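Local coordinates for protein exonuclease VapC9 (Pyrobaculum aerophilum, PDB 1V8P) that acts as a magnesium-dependent PIN-domain nuclease that slowly degrades single-stranded DNA as an exonuclease and is probably the ribonuclease toxin of a toxin-antitoxin pair, at residues C[38-41]-C[46-49]; C[105-110]-C[116-121]; C[123-128]-C[141-146]. The protein carries 1 engineered substitution. All blocks are in the same frame, centred on the assembly; numbering follows the deposited sequence.

In the fold
The three contacts lie in one PIN domain, built on a four-stranded parallel sheet with helices packed round it. Interactions 1 and 2 are buried and stand on opposite sides of the chain's centre, their own centres 25 Å apart; interaction 3 is only partly buried. Helix 115-127 serves both interaction 2 and interaction 3, which touch where A121 meets T142, whereas interaction 1 joins helices 34-40 and 44-48 and touches neither. Chemistry follows place: interaction 1 combines apolar packing with one indole-to-carbonyl bond, interaction 2 is purely apolar and alanine-rich, and interaction 3 sets a carboxylate against a backbone N-H in a loop.

Interaction 1 of 3, residues C[38-41]-C[46-49]; sequences YALA and KWIK
L40 and W47 bring together the end of helix 34-40 and the short, weakly bonded helix 44-48, two consecutive helices of the PIN domain that follow its first strand, 30-32. The CA atoms of this pair are 8.1 Å apart, and the indole of W47 spans the gap to the L40 backbone. The pair buries 125 Å² in all, a small area that falls almost entirely on these two residues.

The side chains of L40 and W47 both set out toward the opposite segment, and the indole reaches across with CG lodged between its backbone N and carbonyl carbon (chi1 57°). Its pyrrole edge leads: W47 NE1 donates to the backbone O of L40 at 3.0 Å, with an N-H...O angle of 157°. The oxygen lies near the indole plane, as suits an N-H that projects from the ring edge. Seen from the acceptor the fit is less regular, because the donor stands above the L40 carbonyl plane. The indole's one polar hydrogen thus has a partner within a buried contact.

Apolar contact accompanies the bond. L40 CB lies 3.7 Å from W47 NE1, while the L40 side chain, with CG anti to the carbonyl carbon (chi1 -70°), brings CD2 to the neighbouring ring carbon CD1.

Other parts of the chain complete the setting: the W47 ring meets F93 with its plane inclined to that of F93 and makes an edge-to-face contact with Y44. Helix 148-156 also packs here, V148 touching L40 and L155 touching W47. Within the pair itself, the closest carbon-to-carbon approach of the side chains is L40 CD2 to W47 CD1, 3.7 Å.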
loop_
_atom_site.group_PDB
_atom_site.type_symbol
_atom_site.label_atom_id
_atom_site.label_comp_id
_atom_site.label_asym_id
_atom_site.label_seq_id
_atom_site.Cartn_x
_atom_site.Cartn_y
_atom_site.Cartn_z
ATOM N N TYR C 38 -16.389 1.665 8.347
ATOM C CA TYR C 38 -16.941 1.829 7.013
ATOM C C TYR C 38 -18.287 1.125 6.852
ATOM O O TYR C 38 -19.203 1.674 6.267
ATOM C CB TYR C 38 -15.960 1.309 5.961
ATOM C CG TYR C 38 -15.700 2.299 4.848
ATOM C CD1 TYR C 38 -14.972 3.467 5.086
ATOM C CD2 TYR C 38 -16.196 2.078 3.563
ATOM C CE1 TYR C 38 -14.743 4.393 4.067
ATOM C CE2 TYR C 38 -15.973 2.992 2.540
ATOM C CZ TYR C 38 -15.248 4.147 2.795
ATOM O OH TYR C 38 -15.025 5.053 1.776
ATOM N N ALA C 39 -18.416 -0.094 7.358
ATOM C CA ALA C 39 -19.692 -0.803 7.235
ATOM C C ALA C 39 -20.751 -0.082 8.075
ATOM O O ALA C 39 -21.854 0.195 7.608
ATOM C CB ALA C 39 -19.545 -2.257 7.698
ATOM N N LEU C 40 -20.392 0.227 9.316
ATOM C CA LEU C 40 -21.274 0.918 10.241
ATOM C C LEU C 40 -21.819 2.235 9.688
ATOM O O LEU C 40 -22.937 2.641 10.028
ATOM C CB LEU C 40 -20.526 1.196 11.548
ATOM C CG LEU C 40 -20.202 -0.019 12.417
ATOM C CD1 LEU C 40 -19.225 0.371 13.524
ATOM C CD2 LEU C 40 -21.495 -0.586 12.986
ATOM N N ALA C 41 -21.032 2.903 8.850
ATOM C CA ALA C 41 -21.442 4.188 8.288
ATOM C C ALA C 41 -22.829 4.162 7.654
ATOM O O ALA C 41 -23.476 5.192 7.547
ATOM C CB ALA C 41 -20.405 4.684 7.272
ATOM N N LYS C 46 -28.963 1.862 14.047
ATOM C CA LYS C 46 -28.745 0.669 14.849
ATOM C C LYS C 46 -27.694 0.791 15.962
ATOM O O LYS C 46 -27.671 -0.032 16.886
ATOM C CB LYS C 46 -28.405 -0.504 13.913
ATOM C CG LYS C 46 -29.396 -0.649 12.761
ATOM C CD LYS C 46 -29.279 -2.005 12.073
ATOM C CE LYS C 46 -30.372 -2.208 11.022
ATOM N NZ LYS C 46 -30.202 -1.293 9.853
ATOM N N TRP C 47 -26.838 1.808 15.899
ATOM C CA TRP C 47 -25.810 1.957 16.926
ATOM C C TRP C 47 -25.638 3.358 17.529
ATOM O O TRP C 47 -25.004 3.508 18.580
ATOM C CB TRP C 47 -24.454 1.470 16.394
ATOM C CG TRP C 47 -23.990 2.153 15.135
ATOM C CD1 TRP C 47 -24.199 1.739 13.843
ATOM C CD2 TRP C 47 -23.263 3.383 15.046
ATOM N NE1 TRP C 47 -23.647 2.639 12.959
ATOM C CE2 TRP C 47 -23.067 3.657 13.669
ATOM C CE3 TRP C 47 -22.758 4.284 15.994
ATOM C CZ2 TRP C 47 -22.386 4.794 13.219
ATOM C CZ3 TRP C 47 -22.081 5.418 15.547
ATOM C CH2 TRP C 47 -21.903 5.661 14.168
ATOM N N ILE C 48 -26.204 4.374 16.883
ATOM C CA ILE C 48 -26.075 5.736 17.377
ATOM C C ILE C 48 -26.368 5.871 18.877
ATOM O O ILE C 48 -25.603 6.506 19.605
ATOM C CB ILE C 48 -26.985 6.702 16.580
ATOM C CG1 ILE C 48 -26.654 8.154 16.935
ATOM C CG2 ILE C 48 -28.444 6.420 16.879
ATOM C CD1 ILE C 48 -25.194 8.534 16.706
ATOM N N LYS C 49 -27.453 5.264 19.352
ATOM C CA LYS C 49 -27.802 5.354 20.770
ATOM C C LYS C 49 -26.914 4.510 21.673
ATOM O O LYS C 49 -27.177 4.396 22.870
ATOM C CB LYS C 49 -29.257 4.949 20.992
ATOM C CG LYS C 49 -30.267 5.901 20.395
ATOM C CD LYS C 49 -31.650 5.669 20.998
ATOM C CE LYS C 49 -32.708 6.551 20.346
ATOM N NZ LYS C 49 -32.883 6.208 18.900
#

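Interaction 2 of 3, residues C[105-110]-C[116-121]; sequences LRVAVE and YDASYA
V107 holds CG1 anti to its backbone N (chi1 163°), which brings that methyl over A118 and A121 on the facing helix. V107 CG1 lies 3.9 Å from A118 CB and 4.3 Å from A121 CB, so one valine branch touches two alanines that are three residues, or nearly one turn, apart. A108 needs no torsion to take part: its methyl meets that of A118 at 3.8 Å, CB to CB. A118 is therefore the residue shared by both partners, and its CB also comes to 3.7 Å from A108 N, against the backbone itself.

The small side chains permit a close approach. The CA atoms of A108 and A118 are 5.1 Å apart, and the local axes of the two helices pass at 8.3 Å with an angle of 109° between their directions, which confines the contact to a small patch around the crossing. No hydrogen bond links the segments, and all four touching residues are buried.

V104, on helix 101-111, adds to the packing on A118, and W69 of the second subunit packs against A108. D117, next to A118, points its carboxylate elsewhere, bringing OD1 close to D135 OD2. D33, D117 and D135 are the predicted magnesium ligands, and such an acidic cluster is characteristic of the PIN-domain nuclease active site, to which helix 115-127 contributes D117.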
loop_
_atom_site.group_PDB
_atom_site.type_symbol
_atom_site.label_atom_id
_atom_site.label_comp_id
_atom_site.label_asym_id
_atom_site.label_seq_id
_atom_site.Cartn_x
_atom_site.Cartn_y
_atom_site.Cartn_z
ATOM N N LEU C 105 4.645 -3.045 17.456
ATOM C CA LEU C 105 5.566 -3.648 16.495
ATOM C C LEU C 105 5.743 -5.112 16.835
ATOM O O LEU C 105 5.770 -5.970 15.950
ATOM C CB LEU C 105 6.933 -2.966 16.531
ATOM C CG LEU C 105 7.752 -2.917 15.235
ATOM C CD1 LEU C 105 9.225 -2.907 15.617
ATOM C CD2 LEU C 105 7.444 -4.087 14.313
ATOM N N ARG C 106 5.847 -5.406 18.126
ATOM C CA ARG C 106 6.032 -6.782 18.532
ATOM C C ARG C 106 4.827 -7.629 18.166
ATOM O O ARG C 106 4.991 -8.742 17.662
ATOM C CB ARG C 106 6.320 -6.896 20.026
ATOM C CG ARG C 106 6.875 -8.267 20.372
ATOM C CD ARG C 106 7.389 -8.347 21.774
ATOM N NE ARG C 106 6.320 -8.153 22.740
ATOM C CZ ARG C 106 6.445 -8.405 24.039
ATOM N NH1 ARG C 106 7.599 -8.864 24.518
ATOM N NH2 ARG C 106 5.416 -8.199 24.856
ATOM N N VAL C 107 3.622 -7.115 18.417
ATOM C CA VAL C 107 2.407 -7.852 18.067
ATOM C C VAL C 107 2.374 -8.061 16.563
ATOM O O VAL C 107 1.974 -9.119 16.085
ATOM C CB VAL C 107 1.118 -7.103 18.517
ATOM C CG1 VAL C 107 -0.110 -7.662 17.773
ATOM C CG2 VAL C 107 0.924 -7.262 20.032
ATOM N N ALA C 108 2.812 -7.046 15.824
ATOM C CA ALA C 108 2.855 -7.104 14.367
ATOM C C ALA C 108 3.709 -8.280 13.914
ATOM O O ALA C 108 3.273 -9.122 13.149
ATOM C CB ALA C 108 3.441 -5.802 13.808
ATOM N N VAL C 109 4.942 -8.311 14.397
ATOM C CA VAL C 109 5.890 -9.361 14.061
ATOM C C VAL C 109 5.404 -10.744 14.495
ATOM O O VAL C 109 5.436 -11.700 13.717
ATOM C CB VAL C 109 7.256 -9.080 14.731
ATOM C CG1 VAL C 109 8.234 -10.193 14.421
ATOM C CG2 VAL C 109 7.800 -7.738 14.258
ATOM N N GLU C 110 4.945 -10.842 15.737
ATOM C CA GLU C 110 4.482 -12.114 16.294
ATOM C C GLU C 110 3.308 -12.773 15.601
ATOM O O GLU C 110 3.349 -13.974 15.338
ATOM C CB GLU C 110 4.147 -11.950 17.770
ATOM C CG GLU C 110 5.361 -11.945 18.664
ATOM C CD GLU C 110 5.058 -11.423 20.053
ATOM O OE1 GLU C 110 6.000 -11.371 20.873
ATOM O OE2 GLU C 110 3.886 -11.056 20.321
ATOM N N TYR C 116 -0.334 -1.442 11.118
ATOM C CA TYR C 116 -1.628 -0.781 11.253
ATOM C C TYR C 116 -2.639 -1.697 11.910
ATOM O O TYR C 116 -3.219 -1.330 12.916
ATOM C CB TYR C 116 -2.142 -0.306 9.893
ATOM C CG TYR C 116 -1.315 0.798 9.308
ATOM C CD1 TYR C 116 -1.293 2.057 9.893
ATOM C CD2 TYR C 116 -0.528 0.589 8.175
ATOM C CE1 TYR C 116 -0.509 3.094 9.364
ATOM C CE2 TYR C 116 0.260 1.619 7.642
ATOM C CZ TYR C 116 0.260 2.874 8.244
ATOM O OH TYR C 116 1.013 3.910 7.719
ATOM N N ASP C 117 -2.841 -2.890 11.355
ATOM C CA ASP C 117 -3.777 -3.847 11.938
ATOM C C ASP C 117 -3.363 -4.259 13.368
ATOM O O ASP C 117 -4.216 -4.491 14.204
ATOM C CB ASP C 117 -3.899 -5.088 11.036
ATOM C CG ASP C 117 -4.711 -4.817 9.755
ATOM O OD1 ASP C 117 -4.581 -5.596 8.779
ATOM O OD2 ASP C 117 -5.486 -3.830 9.717
ATOM N N ALA C 118 -2.063 -4.322 13.656
ATOM C CA ALA C 118 -1.595 -4.706 14.991
ATOM C C ALA C 118 -1.906 -3.651 16.033
ATOM O O ALA C 118 -1.991 -3.964 17.227
ATOM C CB ALA C 118 -0.109 -4.992 14.983
ATOM N N SER C 119 -2.065 -2.403 15.598
ATOM C CA SER C 119 -2.392 -1.327 16.520
ATOM C C SER C 119 -3.764 -1.644 17.128
ATOM O O SER C 119 -4.008 -1.429 18.323
ATOM C CB SER C 119 -2.425 0.017 15.778
ATOM O OG SER C 119 -1.134 0.388 15.328
ATOM N N TYR C 120 -4.648 -2.183 16.297
ATOM C CA TYR C 120 -5.985 -2.548 16.741
ATOM C C TYR C 120 -6.015 -3.765 17.678
ATOM O O TYR C 120 -6.687 -3.740 18.710
ATOM C CB TYR C 120 -6.877 -2.798 15.532
ATOM C CG TYR C 120 -7.169 -1.522 14.790
ATOM C CD1 TYR C 120 -6.407 -1.138 13.679
ATOM C CD2 TYR C 120 -8.193 -0.670 15.226
ATOM C CE1 TYR C 120 -6.657 0.052 13.022
ATOM C CE2 TYR C 120 -8.453 0.522 14.578
ATOM C CZ TYR C 120 -7.686 0.885 13.471
ATOM O OH TYR C 120 -7.960 2.059 12.806
ATOM N N ALA C 121 -5.283 -4.815 17.320
ATOM C CA ALA C 121 -5.220 -6.023 18.122
ATOM C C ALA C 121 -4.663 -5.700 19.511
ATOM O O ALA C 121 -5.221 -6.112 20.530
ATOM C CB ALA C 121 -4.332 -7.071 17.421
#

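Interaction 3 of 3, residues C[123-128]-C[141-146]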
loop_
_atom_site.group_PDB
_atom_site.type_symbol
_atom_site.label_atom_id
_atom_site.label_comp_id
_atom_site.label_asym_id
_atom_site.label_seq_id
_atom_site.Cartn_x
_atom_site.Cartn_y
_atom_site.Cartn_z
ATOM N N VAL C 123 -4.490 -2.736 21.202
ATOM C CA VAL C 123 -5.337 -1.876 22.017
ATOM C C VAL C 123 -6.549 -2.596 22.541
ATOM O O VAL C 123 -6.929 -2.418 23.701
ATOM C CB VAL C 123 -5.815 -0.640 21.236
ATOM C CG1 VAL C 123 -6.807 0.179 22.079
ATOM C CG2 VAL C 123 -4.626 0.190 20.857
ATOM N N ALA C 124 -7.165 -3.406 21.692
ATOM C CA ALA C 124 -8.350 -4.141 22.114
ATOM C C ALA C 124 -7.993 -5.111 23.250
ATOM O O ALA C 124 -8.604 -5.078 24.323
ATOM C CB ALA C 124 -8.941 -4.895 20.938
ATOM N N GLU C 125 -6.992 -5.952 23.013
ATOM C CA GLU C 125 -6.560 -6.923 24.008
ATOM C C GLU C 125 -5.947 -6.306 25.269
ATOM O O GLU C 125 -6.146 -6.829 26.370
ATOM C CB GLU C 125 -5.591 -7.934 23.373
ATOM C CG GLU C 125 -6.305 -9.069 22.629
ATOM C CD GLU C 125 -5.358 -10.016 21.883
ATOM O OE1 GLU C 125 -4.246 -10.299 22.394
ATOM O OE2 GLU C 125 -5.734 -10.494 20.786
ATOM N N SER C 126 -5.231 -5.193 25.118
ATOM C CA SER C 126 -4.602 -4.525 26.256
ATOM C C SER C 126 -5.602 -3.859 27.158
ATOM O O SER C 126 -5.361 -3.712 28.351
ATOM C CB SER C 126 -3.622 -3.457 25.790
ATOM O OG SER C 126 -2.398 -4.037 25.421
ATOM N N SER C 127 -6.718 -3.447 26.583
ATOM C CA SER C 127 -7.741 -2.746 27.335
ATOM C C SER C 127 -8.941 -3.605 27.654
ATOM O O SER C 127 -9.878 -3.148 28.298
ATOM C CB SER C 127 -8.204 -1.526 26.548
ATOM O OG SER C 127 -7.118 -0.664 26.266
ATOM N N GLY C 128 -8.924 -4.854 27.210
ATOM C CA GLY C 128 -10.071 -5.699 27.472
ATOM C C GLY C 128 -11.273 -5.114 26.752
ATOM O O GLY C 128 -12.336 -4.931 27.328
ATOM N N LYS C 141 -6.713 -13.418 14.513
ATOM C CA LYS C 141 -5.622 -13.202 15.435
ATOM C C LYS C 141 -5.872 -12.258 16.610
ATOM O O LYS C 141 -4.951 -11.935 17.358
ATOM C CB LYS C 141 -4.411 -12.761 14.621
ATOM C CG LYS C 141 -4.098 -13.744 13.486
ATOM C CD LYS C 141 -2.959 -13.277 12.593
ATOM C CE LYS C 141 -2.602 -14.329 11.559
ATOM N NZ LYS C 141 -1.503 -13.858 10.660
ATOM N N THR C 142 -7.115 -11.831 16.775
ATOM C CA THR C 142 -7.472 -10.941 17.858
ATOM C C THR C 142 -8.555 -11.582 18.722
ATOM O O THR C 142 -9.712 -11.688 18.323
ATOM C CB THR C 142 -7.988 -9.578 17.333
ATOM O OG1 THR C 142 -7.031 -9.027 16.428
ATOM C CG2 THR C 142 -8.194 -8.599 18.490
ATOM N N LYS C 143 -8.159 -11.983 19.924
ATOM C CA LYS C 143 -9.054 -12.630 20.867
ATOM C C LYS C 143 -10.277 -11.815 21.216
ATOM O O LYS C 143 -10.165 -10.694 21.698
ATOM C CB LYS C 143 -8.274 -12.980 22.132
ATOM C CG LYS C 143 -6.977 -13.686 21.803
ATOM C CD LYS C 143 -6.221 -14.100 23.030
ATOM C CE LYS C 143 -4.739 -14.284 22.681
ATOM N NZ LYS C 143 -4.575 -15.026 21.387
ATOM N N GLY C 144 -11.446 -12.395 20.977
ATOM C CA GLY C 144 -12.688 -11.717 21.279
ATOM C C GLY C 144 -13.221 -10.828 20.171
ATOM O O GLY C 144 -14.285 -10.220 20.337
ATOM N N ALA C 145 -12.514 -10.760 19.040
ATOM C CA ALA C 145 -12.938 -9.909 17.929
ATOM C C ALA C 145 -14.169 -10.403 17.190
ATOM O O ALA C 145 -14.340 -11.593 16.940
ATOM C CB ALA C 145 -11.792 -9.718 16.946
ATOM N N ILE C 146 -15.024 -9.461 16.835
ATOM C CA ILE C 146 -16.258 -9.761 16.135
ATOM C C ILE C 146 -16.368 -8.894 14.897
ATOM O O ILE C 146 -15.607 -7.948 14.727
ATOM C CB ILE C 146 -17.469 -9.465 17.021
ATOM C CG1 ILE C 146 -17.467 -7.990 17.408
ATOM C CG2 ILE C 146 -17.438 -10.342 18.261
ATOM C CD1 ILE C 146 -18.685 -7.554 18.196
#
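The loop that leads from helix 136-141 toward helix 148-156 is met by E125, a residue near the C-terminal end of helix 115-127. E125 OE2 accepts the backbone N-H of K143 at 3.0 Å, with an N-H...O angle of 148°. The approach is tilted: the nitrogen stands 36° out of the carboxylate plane. E125 reaches this position with CG anti to its carbonyl carbon (chi1 -83°) and the chain extended beyond CG, spanning the 7.0 Å between the CA atoms of E125 and K143.

The same oxygen rests 3.4 Å from T142 CA and 3.6 Å from K143 CG; K143 N and CG lie on one face of the carboxylate, T142 CA close to its plane. The charged ends of E125 and K143 do not meet: K143 NZ stays 4.7 Å from E125 OE2, although its CE comes to 4.0 Å from E125 OE1. The carboxylate's salt bridge is instead made through OE1 to R111, at the end of helix 101-111, and that second partner probably helps to fix the rotation of the group.

In the PIN domain this loop follows the helix that begins just after D135, one of the predicted magnesium ligands. T142 to A145 form a type II beta turn, closed by A145 N donating to T142 O at 3.0 Å, with G144 at a position of positive phi. The E125 bond therefore holds the turn at its second residue, K143. T142 OG1 is bonded to L138 O in the preceding helix, and beyond the turn I146 makes backbone hydrogen bonds with L131 of strand 130-132, outermost in this chain's sheet, and with T133 just after it.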